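Local coordinates for protein cytochrome c, putative (Shewanella oneidensis, PDB 1SP3) that carries eight c-type hemes and probably works as a respiratory oxidoreductase that reduces tetrathionate, at residues A[334-339]-A[343-348]. Sequence-based numbering, arbitrary orientation.
Sequences GKQIYD and NIFITP
A beta hairpin closes here: the end of strand 325-339 turns back into the short strand 344-345, with Tyr338 opposite Phe345 as an antiparallel non-hydrogen-bonded pair. Asp339 N donates a hydrogen bond to Ile344 O (2.8 Å), and Ile346 N reaches Ile337 O at 3.1 Å, almost straight at 171° though tilted out of the carbonyl plane. Beyond Ile346 the chain peels away, and a water takes over the link: it donates to Ile337 O and to Ile346 O (2.6 Å) and accepts from Gln336 NE2. The Phe345 ring turns its edge to the strand, CD2 lying 3.5 Å from Ile337 O, while Gln336 CG and Tyr338 CB come up obliquely. Ile346 CD1 lies over the backbone at 3.3 Å from Asp339 N, put there by a chi1 of -68° that sets CG1 anti to its carbonyl carbon; the Ile337 and Pro348 side chains run past each other in opposite directions, Ile337 CG2 3.9 Å from Pro348 CG. Within the turn, Asp339 OD1 accepts from Leu342 N; outside the hairpin, Tyr298 OH bonds Phe345 N and its ring meets Phe345 edge-to-face. Ile337 O is thus gripped twice, by an amide and a water, which satisfies this buried carbonyl just where strand pairing gives out.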
loop_
_atom_site.group_PDB
_atom_site.type_symbol
_atom_site.label_atom_id
_atom_site.label_comp_id
_atom_site.label_asym_id
_atom_site.label_seq_id
_atom_site.Cartn_x
_atom_site.Cartn_y
_atom_site.Cartn_z
ATOM N N GLY A 334 1.664 -9.924 12.547
ATOM C CA GLY A 334 1.022 -9.255 13.658
ATOM C C GLY A 334 0.051 -10.154 14.317
ATOM O O GLY A 334 0.014 -11.350 13.972
ATOM N N LYS A 335 -0.617 -9.590 15.319
ATOM C CA LYS A 335 -1.827 -10.153 15.942
ATOM C C LYS A 335 -2.872 -9.095 16.030
ATOM O O LYS A 335 -2.584 -7.934 16.348
ATOM C CB LYS A 335 -1.585 -10.621 17.364
ATOM C CG LYS A 335 -0.586 -11.816 17.492
ATOM C CD LYS A 335 -0.938 -12.732 18.623
ATOM C CE LYS A 335 -0.035 -12.546 19.754
ATOM N NZ LYS A 335 -0.740 -12.953 21.043
ATOM N N GLN A 336 -4.109 -9.496 15.796
ATOM C CA GLN A 336 -5.201 -8.524 15.792
ATOM C C GLN A 336 -6.523 -9.143 16.204
ATOM O O GLN A 336 -6.672 -10.364 16.331
ATOM C CB GLN A 336 -5.272 -7.866 14.421
ATOM C CG GLN A 336 -5.947 -8.739 13.358
ATOM C CD GLN A 336 -5.710 -8.140 11.960
ATOM O OE1 GLN A 336 -4.588 -8.156 11.398
ATOM N NE2 GLN A 336 -6.749 -7.644 11.405
ATOM N N ILE A 337 -7.491 -8.292 16.422
ATOM C CA ILE A 337 -8.686 -8.676 17.149
ATOM C C ILE A 337 -9.708 -9.417 16.290
ATOM O O ILE A 337 -9.967 -9.063 15.155
ATOM C CB ILE A 337 -9.324 -7.403 17.792
ATOM C CG1 ILE A 337 -10.537 -7.791 18.706
ATOM C CG2 ILE A 337 -9.712 -6.335 16.707
ATOM C CD1 ILE A 337 -11.162 -6.588 19.534
ATOM N N TYR A 338 -10.248 -10.502 16.860
ATOM C CA TYR A 338 -11.214 -11.331 16.215
ATOM C C TYR A 338 -12.384 -11.688 17.178
ATOM O O TYR A 338 -12.248 -11.707 18.384
ATOM C CB TYR A 338 -10.558 -12.591 15.543
ATOM C CG TYR A 338 -10.351 -13.791 16.438
ATOM C CD1 TYR A 338 -11.297 -14.824 16.518
ATOM C CD2 TYR A 338 -9.188 -13.898 17.200
ATOM C CE1 TYR A 338 -11.077 -15.967 17.386
ATOM C CE2 TYR A 338 -8.962 -14.995 18.038
ATOM C CZ TYR A 338 -9.896 -16.005 18.137
ATOM O OH TYR A 338 -9.588 -17.069 18.985
ATOM N N ASP A 339 -13.535 -11.927 16.601
ATOM C CA ASP A 339 -14.729 -12.355 17.351
ATOM C C ASP A 339 -14.597 -13.831 17.753
ATOM O O ASP A 339 -14.598 -14.723 16.898
ATOM C CB ASP A 339 -15.926 -12.188 16.445
ATOM C CG ASP A 339 -17.233 -12.365 17.180
ATOM O OD1 ASP A 339 -17.500 -13.509 17.701
ATOM O OD2 ASP A 339 -18.042 -11.417 17.221
ATOM N N ASN A 343 -16.197 -17.156 13.697
ATOM C CA ASN A 343 -14.655 -17.108 13.834
ATOM C C ASN A 343 -14.083 -16.115 12.807
ATOM O O ASN A 343 -13.586 -16.547 11.831
ATOM C CB ASN A 343 -13.994 -18.519 13.828
ATOM C CG ASN A 343 -13.845 -19.123 15.244
ATOM O OD1 ASN A 343 -13.059 -18.669 16.076
ATOM N ND2 ASN A 343 -14.598 -20.164 15.507
ATOM N N ILE A 344 -14.304 -14.809 12.997
ATOM C CA ILE A 344 -13.967 -13.765 12.014
ATOM C C ILE A 344 -13.193 -12.606 12.592
ATOM O O ILE A 344 -13.389 -12.225 13.779
ATOM C CB ILE A 344 -15.228 -13.139 11.327
ATOM C CG1 ILE A 344 -16.008 -12.248 12.320
ATOM C CG2 ILE A 344 -16.112 -14.219 10.754
ATOM C CD1 ILE A 344 -17.199 -11.576 11.692
ATOM N N PHE A 345 -12.354 -11.978 11.743
ATOM C CA PHE A 345 -11.681 -10.752 12.208
ATOM C C PHE A 345 -12.655 -9.602 12.319
ATOM O O PHE A 345 -13.569 -9.465 11.471
ATOM C CB PHE A 345 -10.503 -10.403 11.248
ATOM C CG PHE A 345 -9.296 -11.278 11.481
ATOM C CD1 PHE A 345 -8.818 -12.117 10.465
ATOM C CD2 PHE A 345 -8.635 -11.253 12.703
ATOM C CE1 PHE A 345 -7.735 -12.911 10.679
ATOM C CE2 PHE A 345 -7.494 -12.046 12.925
ATOM C CZ PHE A 345 -7.077 -12.879 11.905
ATOM N N ILE A 346 -12.459 -8.791 13.336
ATOM C CA ILE A 346 -13.277 -7.649 13.637
ATOM C C ILE A 346 -12.648 -6.404 13.109
ATOM O O ILE A 346 -11.436 -6.334 13.116
ATOM C CB ILE A 346 -13.348 -7.500 15.135
ATOM C CG1 ILE A 346 -14.154 -8.686 15.686
ATOM C CG2 ILE A 346 -13.841 -6.042 15.553
ATOM C CD1 ILE A 346 -14.157 -8.725 17.257
ATOM N N THR A 347 -13.479 -5.440 12.690
ATOM C CA THR A 347 -13.031 -4.178 12.199
ATOM C C THR A 347 -13.392 -3.217 13.288
ATOM O O THR A 347 -14.545 -2.823 13.365
ATOM C CB THR A 347 -13.801 -3.787 10.905
ATOM O OG1 THR A 347 -15.207 -3.910 11.158
ATOM C CG2 THR A 347 -13.547 -4.792 9.760
ATOM N N PRO A 348 -12.469 -2.865 14.163
ATOM C CA PRO A 348 -12.834 -2.095 15.360
ATOM C C PRO A 348 -12.728 -0.594 15.134
ATOM O O PRO A 348 -12.047 -0.176 14.239
ATOM C CB PRO A 348 -11.804 -2.544 16.388
ATOM C CG PRO A 348 -10.614 -2.694 15.566
ATOM C CD PRO A 348 -11.053 -3.237 14.198
HETATM O O HOH W 1 -8.993 -7.258 13.242
#